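Side-chain contacts in surface presentation of antigens protein SpaK (Salmonella typhimurium, PDB 2FM8), which acts as a type III secretion chaperone that stores effectors such as SipA, SopA, SopE and SopE2 in the bacterial cytoplasm, ready for secretion: residues L4-L9 and D50-W55; P41-S46 and N124-F129; L89-Q94 and L98-L103. All blocks are in the same frame, centred on the assembly; numbering follows the deposited sequence.

Contact 1. Residues L4-L9 and D50-W55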
ATOM      1  N   LEU A   4      28.120  -5.012 -23.510  1.00 53.98           N
ATOM      2  CA  LEU A   4      28.127  -5.675 -22.187  1.00 52.23           C
ATOM      3  C   LEU A   4      27.738  -7.145 -22.272  1.00 50.34           C
ATOM      4  O   LEU A   4      26.671  -7.482 -22.775  1.00 50.18           O
ATOM      5  CB  LEU A   4      27.196  -4.985 -21.181  1.00 52.26           C
ATOM      6  CG  LEU A   4      27.127  -5.709 -19.812  1.00 52.82           C
ATOM      7  CD1 LEU A   4      28.418  -5.535 -19.033  1.00 52.73           C
ATOM      8  CD2 LEU A   4      25.990  -5.244 -18.987  1.00 52.17           C
ATOM      9  N   ASP A   5      28.595  -8.015 -21.753  1.00 48.08           N
ATOM     10  CA  ASP A   5      28.304  -9.435 -21.741  1.00 46.71           C
ATOM     11  C   ASP A   5      27.937  -9.808 -20.312  1.00 44.72           C
ATOM     12  O   ASP A   5      28.809  -9.928 -19.453  1.00 43.96           O
ATOM     13  CB  ASP A   5      29.513 -10.225 -22.239  1.00 46.74           C
ATOM     14  CG  ASP A   5      29.205 -11.700 -22.472  1.00 47.72           C
ATOM     15  OD1 ASP A   5      28.231 -12.256 -21.920  1.00 47.53           O
ATOM     16  OD2 ASP A   5      29.957 -12.317 -23.231  1.00 51.63           O
ATOM     17  N   ILE A   6      26.643  -9.983 -20.062  1.00 43.06           N
ATOM     18  CA  ILE A   6      26.155 -10.245 -18.699  1.00 41.95           C
ATOM     19  C   ILE A   6      26.613 -11.618 -18.141  1.00 40.44           C
ATOM     20  O   ILE A   6      26.997 -11.731 -16.975  1.00 38.65           O
ATOM     21  CB  ILE A   6      24.605 -10.017 -18.586  1.00 41.73           C
ATOM     22  CG1 ILE A   6      24.160  -9.997 -17.120  1.00 42.15           C
ATOM     23  CG2 ILE A   6      23.811 -11.059 -19.350  1.00 42.16           C
ATOM     24  CD1 ILE A   6      24.795  -8.909 -16.299  1.00 41.71           C
ATOM     25  N   ALA A   7      26.586 -12.653 -18.979  1.00 39.51           N
ATOM     26  CA  ALA A   7      27.114 -13.952 -18.577  1.00 39.26           C
ATOM     27  C   ALA A   7      28.567 -13.820 -18.103  1.00 38.17           C
ATOM     28  O   ALA A   7      28.940 -14.380 -17.071  1.00 36.89           O
ATOM     29  CB  ALA A   7      27.009 -14.974 -19.721  1.00 39.17           C
ATOM     30  N   GLU A   8      29.381 -13.059 -18.825  1.00 37.66           N
ATOM     31  CA  GLU A   8      30.786 -12.972 -18.445  1.00 38.22           C
ATOM     32  C   GLU A   8      30.975 -12.147 -17.183  1.00 36.63           C
ATOM     33  O   GLU A   8      31.853 -12.456 -16.357  1.00 34.69           O
ATOM     34  CB  GLU A   8      31.678 -12.480 -19.584  1.00 39.13           C
ATOM     35  CG  GLU A   8      32.037 -13.573 -20.613  1.00 44.67           C
ATOM     36  CD  GLU A   8      32.332 -14.995 -20.015  1.00 51.53           C
ATOM     37  OE1 GLU A   8      33.201 -15.131 -19.101  1.00 54.06           O
ATOM     38  OE2 GLU A   8      31.679 -15.973 -20.481  1.00 53.04           O
ATOM     39  N   LEU A   9      30.126 -11.138 -17.022  1.00 35.70           N
ATOM     40  CA  LEU A   9      30.100 -10.369 -15.790  1.00 35.57           C
ATOM     41  C   LEU A   9      29.735 -11.243 -14.575  1.00 35.01           C
ATOM     42  O   LEU A   9      30.411 -11.187 -13.540  1.00 34.46           O
ATOM     43  CB  LEU A   9      29.123  -9.193 -15.903  1.00 35.51           C
ATOM     44  CG  LEU A   9      29.404  -8.030 -14.957  1.00 35.53           C
ATOM     45  CD1 LEU A   9      30.821  -7.491 -15.167  1.00 35.14           C
ATOM     46  CD2 LEU A   9      28.356  -6.926 -15.129  1.00 34.77           C
ATOM     47  N   ASP A  50      19.137  -2.319 -22.061  1.00 44.37           N
ATOM     48  CA  ASP A  50      20.315  -1.650 -21.497  1.00 44.07           C
ATOM     49  C   ASP A  50      20.252  -1.313 -19.985  1.00 43.38           C
ATOM     50  O   ASP A  50      21.079  -0.550 -19.497  1.00 44.00           O
ATOM     51  CB  ASP A  50      20.637  -0.389 -22.309  1.00 44.80           C
ATOM     52  CG  ASP A  50      20.944  -0.702 -23.773  1.00 46.34           C
ATOM     53  OD1 ASP A  50      21.646  -1.713 -24.022  1.00 49.34           O
ATOM     54  OD2 ASP A  50      20.481   0.059 -24.658  1.00 47.33           O
ATOM     55  N   ASP A  51      19.285  -1.879 -19.259  1.00 41.72           N
ATOM     56  CA  ASP A  51      19.255  -1.816 -17.803  1.00 40.29           C
ATOM     57  C   ASP A  51      19.582  -3.215 -17.286  1.00 38.61           C
ATOM     58  O   ASP A  51      19.013  -4.188 -17.753  1.00 37.97           O
ATOM     59  CB  ASP A  51      17.866  -1.448 -17.291  1.00 40.16           C
ATOM     60  CG  ASP A  51      17.420  -0.045 -17.688  1.00 41.07           C
ATOM     61  OD1 ASP A  51      18.217   0.894 -17.578  1.00 40.14           O
ATOM     62  OD2 ASP A  51      16.245   0.115 -18.071  1.00 40.60           O
ATOM     63  N   VAL A  52      20.488  -3.305 -16.324  1.00 36.77           N
ATOM     64  CA  VAL A  52      20.716  -4.556 -15.624  1.00 36.08           C
ATOM     65  C   VAL A  52      19.901  -4.619 -14.324  1.00 34.45           C
ATOM     66  O   VAL A  52      20.032  -3.765 -13.454  1.00 33.89           O
ATOM     67  CB  VAL A  52      22.189  -4.780 -15.343  1.00 36.16           C
ATOM     68  CG1 VAL A  52      22.383  -6.068 -14.561  1.00 37.11           C
ATOM     69  CG2 VAL A  52      22.948  -4.859 -16.672  1.00 38.15           C
ATOM     70  N   TRP A  53      19.060  -5.641 -14.221  1.00 32.61           N
ATOM     71  CA  TRP A  53      18.260  -5.879 -13.044  1.00 32.54           C
ATOM     72  C   TRP A  53      18.669  -7.149 -12.283  1.00 31.77           C
ATOM     73  O   TRP A  53      18.902  -8.209 -12.874  1.00 29.94           O
ATOM     74  CB  TRP A  53      16.798  -6.041 -13.451  1.00 32.33           C
ATOM     75  CG  TRP A  53      16.111  -4.806 -13.928  1.00 32.23           C
ATOM     76  CD1 TRP A  53      16.044  -4.369 -15.200  1.00 31.85           C
ATOM     77  CD2 TRP A  53      15.340  -3.882 -13.141  1.00 32.24           C
ATOM     78  NE1 TRP A  53      15.307  -3.237 -15.274  1.00 30.93           N
ATOM     79  CE2 TRP A  53      14.852  -2.910 -14.022  1.00 32.26           C
ATOM     80  CE3 TRP A  53      15.013  -3.791 -11.785  1.00 31.55           C
ATOM     81  CZ2 TRP A  53      14.056  -1.837 -13.595  1.00 32.80           C
ATOM     82  CZ3 TRP A  53      14.225  -2.718 -11.351  1.00 31.61           C
ATOM     83  CH2 TRP A  53      13.753  -1.764 -12.249  1.00 32.45           C
ATOM     84  N   ILE A  54      18.714  -7.038 -10.959  1.00 31.38           N
ATOM     85  CA  ILE A  54      18.834  -8.207 -10.078  1.00 31.12           C
ATOM     86  C   ILE A  54      17.532  -8.258  -9.299  1.00 31.17           C
ATOM     87  O   ILE A  54      17.090  -7.224  -8.771  1.00 31.42           O
ATOM     88  CB  ILE A  54      20.026  -8.063  -9.103  1.00 30.28           C
ATOM     89  CG1 ILE A  54      21.345  -7.916  -9.857  1.00 30.12           C
ATOM     90  CG2 ILE A  54      20.132  -9.263  -8.131  1.00 30.70           C
ATOM     91  CD1 ILE A  54      22.476  -7.380  -8.940  1.00 31.76           C
ATOM     92  N   TRP A  55      16.894  -9.418  -9.234  1.00 30.71           N
ATOM     93  CA  TRP A  55      15.656  -9.501  -8.471  1.00 31.15           C
ATOM     94  C   TRP A  55      15.397 -10.892  -7.924  1.00 30.51           C
ATOM     95  O   TRP A  55      16.075 -11.845  -8.281  1.00 29.33           O
ATOM     96  CB  TRP A  55      14.474  -9.010  -9.292  1.00 32.11           C
ATOM     97  CG  TRP A  55      13.863  -9.998 -10.230  1.00 33.13           C
ATOM     98  CD1 TRP A  55      12.759 -10.813  -9.994  1.00 34.35           C
ATOM     99  CD2 TRP A  55      14.273 -10.267 -11.557  1.00 33.07           C
ATOM    100  NE1 TRP A  55      12.477 -11.557 -11.103  1.00 35.37           N
ATOM    101  CE2 TRP A  55      13.394 -11.255 -12.077  1.00 34.04           C
ATOM    102  CE3 TRP A  55      15.287  -9.773 -12.362  1.00 33.43           C
ATOM    103  CZ2 TRP A  55      13.506 -11.746 -13.357  1.00 34.55           C
ATOM    104  CZ3 TRP A  55      15.405 -10.262 -13.628  1.00 34.94           C
ATOM    105  CH2 TRP A  55      14.520 -11.236 -14.128  1.00 35.76           C
TER
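Val52 meets Leu4 and Ile6 with its two methyl branches, one for each. CG2 of Val52 lies 3.8 Å from CD2 of Leu4, and these two side chains cross at about a right angle. CG1 of Val52 is 4.1 Å from CD1 of Ile6, and here the side chains approach tip to tip. Val52 holds CG1 anti to its own N (chi1 178°) and CG2 beside that N, which splits the branches between the two partners. Ile6 reaches over with CG1 anti to its N (chi1 -168°). The contact places the start of helix 6-17 against strand 51-57, the middle strand of the antiparallel sheet. This is the alpha-beta fold of class I type III secretion chaperones. Helix 6-17 and the residue just before its N-cap lie over part of the sheet face that helix 112-132 also packs on. Asp5 is the N-cap of helix 6-17. Its OD1 takes a weak capping bond from Glu8 N at 3.4 Å. Ile6 also touches Val47 of strand 43-48, and Val52 touches Leu109. Trp53 and Trp55 of the same strand pack instead on apolar side chains of a bound chain of another protein.

Contact 2. Residues P41-S46 and N124-F129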
ATOM      1  N   PRO A  41      15.095 -17.666  -1.632  1.00 31.55           N
ATOM      2  CA  PRO A  41      14.605 -17.555  -2.991  1.00 31.94           C
ATOM      3  C   PRO A  41      15.768 -17.392  -3.980  1.00 31.21           C
ATOM      4  O   PRO A  41      16.791 -16.798  -3.640  1.00 31.56           O
ATOM      5  CB  PRO A  41      13.751 -16.285  -2.950  1.00 31.77           C
ATOM      6  CG  PRO A  41      13.385 -16.119  -1.503  1.00 32.26           C
ATOM      7  CD  PRO A  41      14.560 -16.607  -0.761  1.00 32.54           C
ATOM      8  N   SER A  42      15.596 -17.927  -5.176  1.00 29.98           N
ATOM      9  CA  SER A  42      16.549 -17.731  -6.243  1.00 30.30           C
ATOM     10  C   SER A  42      16.719 -16.250  -6.673  1.00 30.03           C
ATOM     11  O   SER A  42      15.780 -15.462  -6.678  1.00 28.89           O
ATOM     12  CB  SER A  42      16.191 -18.622  -7.433  1.00 29.74           C
ATOM     13  OG  SER A  42      16.116 -19.982  -7.010  1.00 29.27           O
ATOM     14  N   ILE A  43      17.964 -15.899  -7.002  1.00 30.39           N
ATOM     15  CA  ILE A  43      18.307 -14.591  -7.534  1.00 30.79           C
ATOM     16  C   ILE A  43      18.338 -14.641  -9.076  1.00 31.43           C
ATOM     17  O   ILE A  43      19.006 -15.509  -9.678  1.00 31.27           O
ATOM     18  CB  ILE A  43      19.642 -14.137  -6.969  1.00 30.34           C
ATOM     19  CG1 ILE A  43      19.540 -14.048  -5.443  1.00 30.13           C
ATOM     20  CG2 ILE A  43      20.112 -12.818  -7.640  1.00 29.45           C
ATOM     21  CD1 ILE A  43      20.852 -13.702  -4.721  1.00 30.08           C
ATOM     22  N   CYS A  44      17.593 -13.728  -9.699  1.00 31.65           N
ATOM     23  CA  CYS A  44      17.547 -13.583 -11.142  1.00 32.31           C
ATOM     24  C   CYS A  44      18.324 -12.350 -11.553  1.00 32.31           C
ATOM     25  O   CYS A  44      18.275 -11.309 -10.896  1.00 30.56           O
ATOM     26  CB  CYS A  44      16.118 -13.479 -11.657  1.00 32.64           C
ATOM     27  SG  CYS A  44      15.052 -14.865 -11.198  1.00 36.98           S
ATOM     28  N   ILE A  45      19.055 -12.496 -12.653  1.00 32.83           N
ATOM     29  CA  ILE A  45      19.796 -11.408 -13.248  1.00 34.14           C
ATOM     30  C   ILE A  45      19.370 -11.262 -14.696  1.00 34.96           C
ATOM     31  O   ILE A  45      19.389 -12.233 -15.459  1.00 34.88           O
ATOM     32  CB  ILE A  45      21.299 -11.628 -13.190  1.00 34.12           C
ATOM     33  CG1 ILE A  45      21.721 -11.942 -11.746  1.00 35.07           C
ATOM     34  CG2 ILE A  45      22.011 -10.372 -13.746  1.00 33.46           C
ATOM     35  CD1 ILE A  45      22.849 -12.831 -11.621  1.00 37.08           C
ATOM     36  N   SER A  46      18.984 -10.054 -15.078  1.00 36.35           N
ATOM     37  CA  SER A  46      18.615  -9.820 -16.463  1.00 37.98           C
ATOM     38  C   SER A  46      18.912  -8.436 -16.990  1.00 38.30           C
ATOM     39  O   SER A  46      18.919  -7.469 -16.241  1.00 36.78           O
ATOM     40  CB  SER A  46      17.139 -10.083 -16.668  1.00 38.70           C
ATOM     41  OG  SER A  46      16.998 -10.436 -18.027  1.00 43.45           O
ATOM     42  N   ASN A 124      22.637 -10.242   0.811  1.00 27.72           N
ATOM     43  CA  ASN A 124      22.422  -9.775   2.155  1.00 28.12           C
ATOM     44  C   ASN A 124      20.981  -9.234   2.337  1.00 28.01           C
ATOM     45  O   ASN A 124      20.266  -9.587   3.290  1.00 26.11           O
ATOM     46  CB  ASN A 124      23.383  -8.621   2.472  1.00 28.88           C
ATOM     47  CG  ASN A 124      24.762  -9.063   2.847  1.00 30.11           C
ATOM     48  OD1 ASN A 124      25.030 -10.221   3.130  1.00 29.98           O
ATOM     49  ND2 ASN A 124      25.672  -8.100   2.863  1.00 34.69           N
ATOM     50  N   TYR A 125      20.550  -8.381   1.419  1.00 28.59           N
ATOM     51  CA  TYR A 125      19.187  -7.837   1.519  1.00 29.38           C
ATOM     52  C   TYR A 125      18.132  -8.878   1.287  1.00 28.82           C
ATOM     53  O   TYR A 125      17.077  -8.835   1.904  1.00 29.89           O
ATOM     54  CB  TYR A 125      18.958  -6.683   0.558  1.00 32.17           C
ATOM     55  CG  TYR A 125      19.739  -5.455   0.885  1.00 34.03           C
ATOM     56  CD1 TYR A 125      19.410  -4.636   1.968  1.00 38.10           C
ATOM     57  CD2 TYR A 125      20.788  -5.080   0.072  1.00 38.23           C
ATOM     58  CE1 TYR A 125      20.157  -3.448   2.205  1.00 37.60           C
ATOM     59  CE2 TYR A 125      21.523  -3.950   0.310  1.00 38.46           C
ATOM     60  CZ  TYR A 125      21.228  -3.158   1.359  1.00 38.39           C
ATOM     61  OH  TYR A 125      22.042  -2.040   1.490  1.00 42.99           O
ATOM     62  N   LEU A 126      18.381  -9.808   0.390  1.00 28.32           N
ATOM     63  CA  LEU A 126      17.448 -10.911   0.212  1.00 28.24           C
ATOM     64  C   LEU A 126      17.206 -11.673   1.525  1.00 27.36           C
ATOM     65  O   LEU A 126      16.083 -11.995   1.835  1.00 26.90           O
ATOM     66  CB  LEU A 126      17.907 -11.865  -0.898  1.00 27.77           C
ATOM     67  CG  LEU A 126      17.010 -13.105  -1.069  1.00 28.95           C
ATOM     68  CD1 LEU A 126      15.598 -12.715  -1.529  1.00 30.37           C
ATOM     69  CD2 LEU A 126      17.589 -14.067  -2.057  1.00 29.08           C
ATOM     70  N   GLU A 127      18.267 -11.976   2.275  1.00 27.40           N
ATOM     71  CA  GLU A 127      18.124 -12.604   3.579  1.00 27.79           C
ATOM     72  C   GLU A 127      17.235 -11.795   4.496  1.00 26.96           C
ATOM     73  O   GLU A 127      16.320 -12.318   5.113  1.00 26.13           O
ATOM     74  CB  GLU A 127      19.484 -12.793   4.279  1.00 28.12           C
ATOM     75  CG  GLU A 127      19.974 -14.160   4.190  1.00 32.13           C
ATOM     76  CD  GLU A 127      21.328 -14.399   4.876  1.00 29.56           C
ATOM     77  OE1 GLU A 127      21.390 -15.363   5.662  1.00 30.13           O
ATOM     78  OE2 GLU A 127      22.290 -13.649   4.622  1.00 29.70           O
ATOM     79  N   VAL A 128      17.531 -10.513   4.580  1.00 26.59           N
ATOM     80  CA  VAL A 128      16.816  -9.626   5.479  1.00 27.92           C
ATOM     81  C   VAL A 128      15.353  -9.440   5.089  1.00 27.48           C
ATOM     82  O   VAL A 128      14.452  -9.549   5.930  1.00 27.00           O
ATOM     83  CB  VAL A 128      17.634  -8.299   5.601  1.00 28.26           C
ATOM     84  CG1 VAL A 128      16.830  -7.185   6.016  1.00 31.83           C
ATOM     85  CG2 VAL A 128      18.819  -8.535   6.570  1.00 28.77           C
ATOM     86  N   PHE A 129      15.096  -9.134   3.823  1.00 27.91           N
ATOM     87  CA  PHE A 129      13.705  -8.947   3.382  1.00 27.57           C
ATOM     88  C   PHE A 129      12.911 -10.255   3.505  1.00 27.56           C
ATOM     89  O   PHE A 129      11.804 -10.249   3.985  1.00 26.93           O
ATOM     90  CB  PHE A 129      13.638  -8.445   1.935  1.00 28.25           C
ATOM     91  CG  PHE A 129      13.802  -6.953   1.788  1.00 27.16           C
ATOM     92  CD1 PHE A 129      12.708  -6.140   1.694  1.00 29.64           C
ATOM     93  CD2 PHE A 129      15.061  -6.389   1.691  1.00 28.77           C
ATOM     94  CE1 PHE A 129      12.844  -4.747   1.561  1.00 29.14           C
ATOM     95  CE2 PHE A 129      15.227  -5.019   1.552  1.00 28.27           C
ATOM     96  CZ  PHE A 129      14.121  -4.194   1.498  1.00 29.99           C
TER
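The shortest backbone bond in these segments, Phe129 N to Tyr125 O at 2.8 Å, lies in the helix turn that carries Leu126 to Pro41 and Ile43. The motif is a helix laid on a sheet. Helix 112-132, the last of the chaperone fold, packs on the antiparallel sheet, where strand 43-48 begins two residues after Pro41. Leu126 supplies more than half of the 139 Å² buried here. Its CG stands anti to the backbone N (chi1 176°), which carries both methyls across to the other segment. CD1 meets the proline ring, 4.1 Å from CG of Pro41 and equally far from CD of that residue. The ring and the leucine cross obliquely. Ile43 meets Leu126 differently, for the two side chains run alongside each other, pointing opposite ways. CG1 of Ile43 sits beside the backbone N of its own residue (chi1 -60°) and is the atom that touches. Leu126 also packs on Leu37, Ala56 and Leu58, so it reaches strands on both sides of strand 43-48. Ser42 turns away from the helix, and its OG bonds to Asp36 OD1. The tightest point is at CD2 of Leu126, which lies 3.3 Å from Pro41 O and 3.9 Å from Ile43 CG1.

Contact 3. Residues L89-Q94 and L98-L103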
ATOM      1  N   LEU A  89      16.561  -0.043  -3.258  1.00 29.52           N
ATOM      2  CA  LEU A  89      15.866  -1.218  -3.805  1.00 29.24           C
ATOM      3  C   LEU A  89      14.402  -0.890  -4.051  1.00 28.91           C
ATOM      4  O   LEU A  89      13.841   0.010  -3.422  1.00 26.72           O
ATOM      5  CB  LEU A  89      15.970  -2.407  -2.840  1.00 29.57           C
ATOM      6  CG  LEU A  89      17.393  -2.942  -2.581  1.00 28.81           C
ATOM      7  CD1 LEU A  89      17.510  -3.819  -1.382  1.00 29.98           C
ATOM      8  CD2 LEU A  89      17.896  -3.693  -3.779  1.00 30.42           C
ATOM      9  N   LEU A  90      13.791  -1.623  -4.982  1.00 29.38           N
ATOM     10  CA  LEU A  90      12.389  -1.430  -5.395  1.00 30.45           C
ATOM     11  C   LEU A  90      11.629  -2.700  -5.077  1.00 30.82           C
ATOM     12  O   LEU A  90      12.201  -3.783  -5.013  1.00 31.67           O
ATOM     13  CB  LEU A  90      12.280  -1.157  -6.918  1.00 30.21           C
ATOM     14  CG  LEU A  90      13.066   0.045  -7.441  1.00 31.78           C
ATOM     15  CD1 LEU A  90      12.929   0.220  -8.929  1.00 34.17           C
ATOM     16  CD2 LEU A  90      12.644   1.345  -6.756  1.00 35.18           C
ATOM     17  N   LEU A  91      10.331  -2.561  -4.891  1.00 32.01           N
ATOM     18  CA  LEU A  91       9.441  -3.688  -4.681  1.00 32.70           C
ATOM     19  C   LEU A  91       8.432  -3.771  -5.809  1.00 32.50           C
ATOM     20  O   LEU A  91       7.807  -2.798  -6.145  1.00 34.56           O
ATOM     21  CB  LEU A  91       8.694  -3.553  -3.358  1.00 32.39           C
ATOM     22  CG  LEU A  91       9.576  -3.596  -2.131  1.00 34.67           C
ATOM     23  CD1 LEU A  91       8.772  -3.114  -0.916  1.00 40.02           C
ATOM     24  CD2 LEU A  91      10.124  -4.987  -1.871  1.00 35.40           C
ATOM     25  N   GLY A  92       8.258  -4.943  -6.362  1.00 32.71           N
ATOM     26  CA  GLY A  92       7.165  -5.205  -7.278  1.00 33.87           C
ATOM     27  C   GLY A  92       6.456  -6.497  -6.881  1.00 34.42           C
ATOM     28  O   GLY A  92       6.533  -6.949  -5.742  1.00 32.63           O
ATOM     29  N   GLU A  93       5.740  -7.064  -7.833  1.00 36.05           N
ATOM     30  CA  GLU A  93       4.977  -8.268  -7.612  1.00 37.33           C
ATOM     31  C   GLU A  93       4.970  -9.148  -8.878  1.00 38.43           C
ATOM     32  O   GLU A  93       4.603  -8.700  -9.938  1.00 38.97           O
ATOM     33  CB  GLU A  93       3.538  -7.926  -7.204  1.00 36.54           C
ATOM     34  CG  GLU A  93       2.766  -9.203  -6.849  1.00 37.02           C
ATOM     35  CD  GLU A  93       1.332  -9.011  -6.512  1.00 37.08           C
ATOM     36  OE1 GLU A  93       0.827  -7.885  -6.635  1.00 35.62           O
ATOM     37  OE2 GLU A  93       0.703 -10.017  -6.126  1.00 38.20           O
ATOM     38  N   GLN A  94       5.370 -10.399  -8.744  1.00 40.21           N
ATOM     39  CA  GLN A  94       5.437 -11.317  -9.861  1.00 41.34           C
ATOM     40  C   GLN A  94       4.869 -12.634  -9.398  1.00 41.51           C
ATOM     41  O   GLN A  94       5.199 -13.106  -8.315  1.00 41.10           O
ATOM     42  CB  GLN A  94       6.887 -11.550 -10.327  1.00 42.62           C
ATOM     43  CG  GLN A  94       7.411 -10.542 -11.309  1.00 46.33           C
ATOM     44  CD  GLN A  94       6.822 -10.742 -12.682  1.00 51.65           C
ATOM     45  OE1 GLN A  94       7.053 -11.768 -13.339  1.00 56.72           O
ATOM     46  NE2 GLN A  94       6.035  -9.773 -13.121  1.00 55.03           N
ATOM     47  N   LEU A  98       5.529 -10.919  -3.733  1.00 33.38           N
ATOM     48  CA  LEU A  98       6.318  -9.718  -3.638  1.00 33.39           C
ATOM     49  C   LEU A  98       7.724  -9.940  -4.218  1.00 32.95           C
ATOM     50  O   LEU A  98       8.362 -10.978  -3.966  1.00 32.32           O
ATOM     51  CB  LEU A  98       6.441  -9.275  -2.193  1.00 32.75           C
ATOM     52  CG  LEU A  98       7.028  -7.876  -1.985  1.00 33.22           C
ATOM     53  CD1 LEU A  98       6.083  -6.792  -2.493  1.00 32.93           C
ATOM     54  CD2 LEU A  98       7.250  -7.710  -0.475  1.00 34.72           C
ATOM     55  N   THR A  99       8.214  -8.948  -4.952  1.00 32.63           N
ATOM     56  CA  THR A  99       9.513  -9.026  -5.605  1.00 32.92           C
ATOM     57  C   THR A  99      10.455  -7.927  -5.107  1.00 32.56           C
ATOM     58  O   THR A  99      10.072  -6.763  -4.964  1.00 33.08           O
ATOM     59  CB  THR A  99       9.301  -8.983  -7.130  1.00 33.74           C
ATOM     60  OG1 THR A  99       8.564 -10.165  -7.511  1.00 36.76           O
ATOM     61  CG2 THR A  99      10.600  -9.044  -7.863  1.00 35.08           C
ATOM     62  N   LEU A 100      11.688  -8.309  -4.782  1.00 31.80           N
ATOM     63  CA  LEU A 100      12.726  -7.360  -4.425  1.00 31.25           C
ATOM     64  C   LEU A 100      13.586  -7.153  -5.664  1.00 30.74           C
ATOM     65  O   LEU A 100      14.025  -8.122  -6.274  1.00 28.43           O
ATOM     66  CB  LEU A 100      13.598  -7.907  -3.288  1.00 31.01           C
ATOM     67  CG  LEU A 100      14.728  -6.983  -2.800  1.00 31.23           C
ATOM     68  CD1 LEU A 100      14.097  -5.728  -2.134  1.00 30.14           C
ATOM     69  CD2 LEU A 100      15.669  -7.721  -1.832  1.00 32.09           C
ATOM     70  N   LYS A 101      13.856  -5.901  -6.012  1.00 30.74           N
ATOM     71  CA  LYS A 101      14.495  -5.603  -7.308  1.00 31.00           C
ATOM     72  C   LYS A 101      15.550  -4.524  -7.123  1.00 30.75           C
ATOM     73  O   LYS A 101      15.315  -3.532  -6.419  1.00 30.78           O
ATOM     74  CB  LYS A 101      13.491  -5.037  -8.331  1.00 30.87           C
ATOM     75  CG  LYS A 101      12.206  -5.776  -8.501  1.00 33.28           C
ATOM     76  CD  LYS A 101      11.395  -5.223  -9.711  1.00 33.87           C
ATOM     77  CE  LYS A 101      10.777  -3.852  -9.507  1.00 37.35           C
ATOM     78  NZ  LYS A 101       9.923  -3.349 -10.735  1.00 37.27           N
ATOM     79  N   ALA A 102      16.672  -4.699  -7.800  1.00 29.97           N
ATOM     80  CA  ALA A 102      17.718  -3.696  -7.882  1.00 29.94           C
ATOM     81  C   ALA A 102      17.959  -3.349  -9.351  1.00 30.19           C
ATOM     82  O   ALA A 102      18.291  -4.235 -10.161  1.00 30.63           O
ATOM     83  CB  ALA A 102      18.985  -4.236  -7.267  1.00 29.90           C
ATOM     84  N   LEU A 103      17.736  -2.091  -9.705  1.00 29.24           N
ATOM     85  CA  LEU A 103      18.172  -1.569 -10.974  1.00 29.54           C
ATOM     86  C   LEU A 103      19.601  -1.165 -10.732  1.00 29.05           C
ATOM     87  O   LEU A 103      19.866  -0.164 -10.107  1.00 28.22           O
ATOM     88  CB  LEU A 103      17.324  -0.354 -11.395  1.00 30.03           C
ATOM     89  CG  LEU A 103      17.750   0.377 -12.673  1.00 30.15           C
ATOM     90  CD1 LEU A 103      17.724  -0.568 -13.834  1.00 31.27           C
ATOM     91  CD2 LEU A 103      16.854   1.562 -12.937  1.00 30.72           C
TER
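Strands 90-94 and 97-103 form an antiparallel beta hairpin, in which Leu90 with Lys101 and Gly92 with Thr99 are the hydrogen-bonded pairs, and the bond from Leu90 N to Lys101 O is 2.8 Å long and nearly straight (173° at the hydrogen). Leu91, Leu98 and Leu100 share one face. There CD2 of Leu91 lies 4.1 Å from CD1 of Leu100 and 4.2 Å from CD2 of Leu98. At the end of the hairpin, Leu89 sets CD2 3.7 Å from CB of Ala102, while its CB packs on CD1 of Leu100. Helices 62-78 and 112-132 cover this face, with Ile73 on Leu91 and Phe129 on Leu100. The other face carries Leu90, Thr99 and Lys101. The Lys101 chain bends at chi3 (-72°) and swings CE back across the neighbouring strand, 4.0 Å from CB of Leu90 and 4.2 Å from N of Gly92. Below Thr99, its N bonds to Gly92 O at 2.7 Å, with the donor 54° out of the carbonyl plane. The second subunit is met from both faces, by Leu90 on its Leu90 and by Leu91 on its Leu74. Lys101 touches an apolar side chain of the bound chain of another protein. The leucines Leu91, Leu98 and Leu100 thus form the apolar part of the helix-covered face, with Glu93 at its margin.

All three contacts reach the same sheet. Contacts 1 and 2 have centres about 15 Å apart and join through neighbouring strands, where Trp53 N and Ser46 O probably hydrogen-bond at 2.7 Å. Contact 3 continues the sheet on the other side of strand 51-57, with a probable bond between Ile54 O and Ala102 N, also 2.7 Å. Contacts 2 and 3 are closest, about 10 Å between centres. Helix 112-132 links them, as CG of Tyr125 lies 3.6 Å from CD1 of Leu89. The bound chain of another protein touches residues from each pair of segments, including Trp55, Cys44 and Lys101. The second subunit packs on Trp53 and on the hairpin of contact 3.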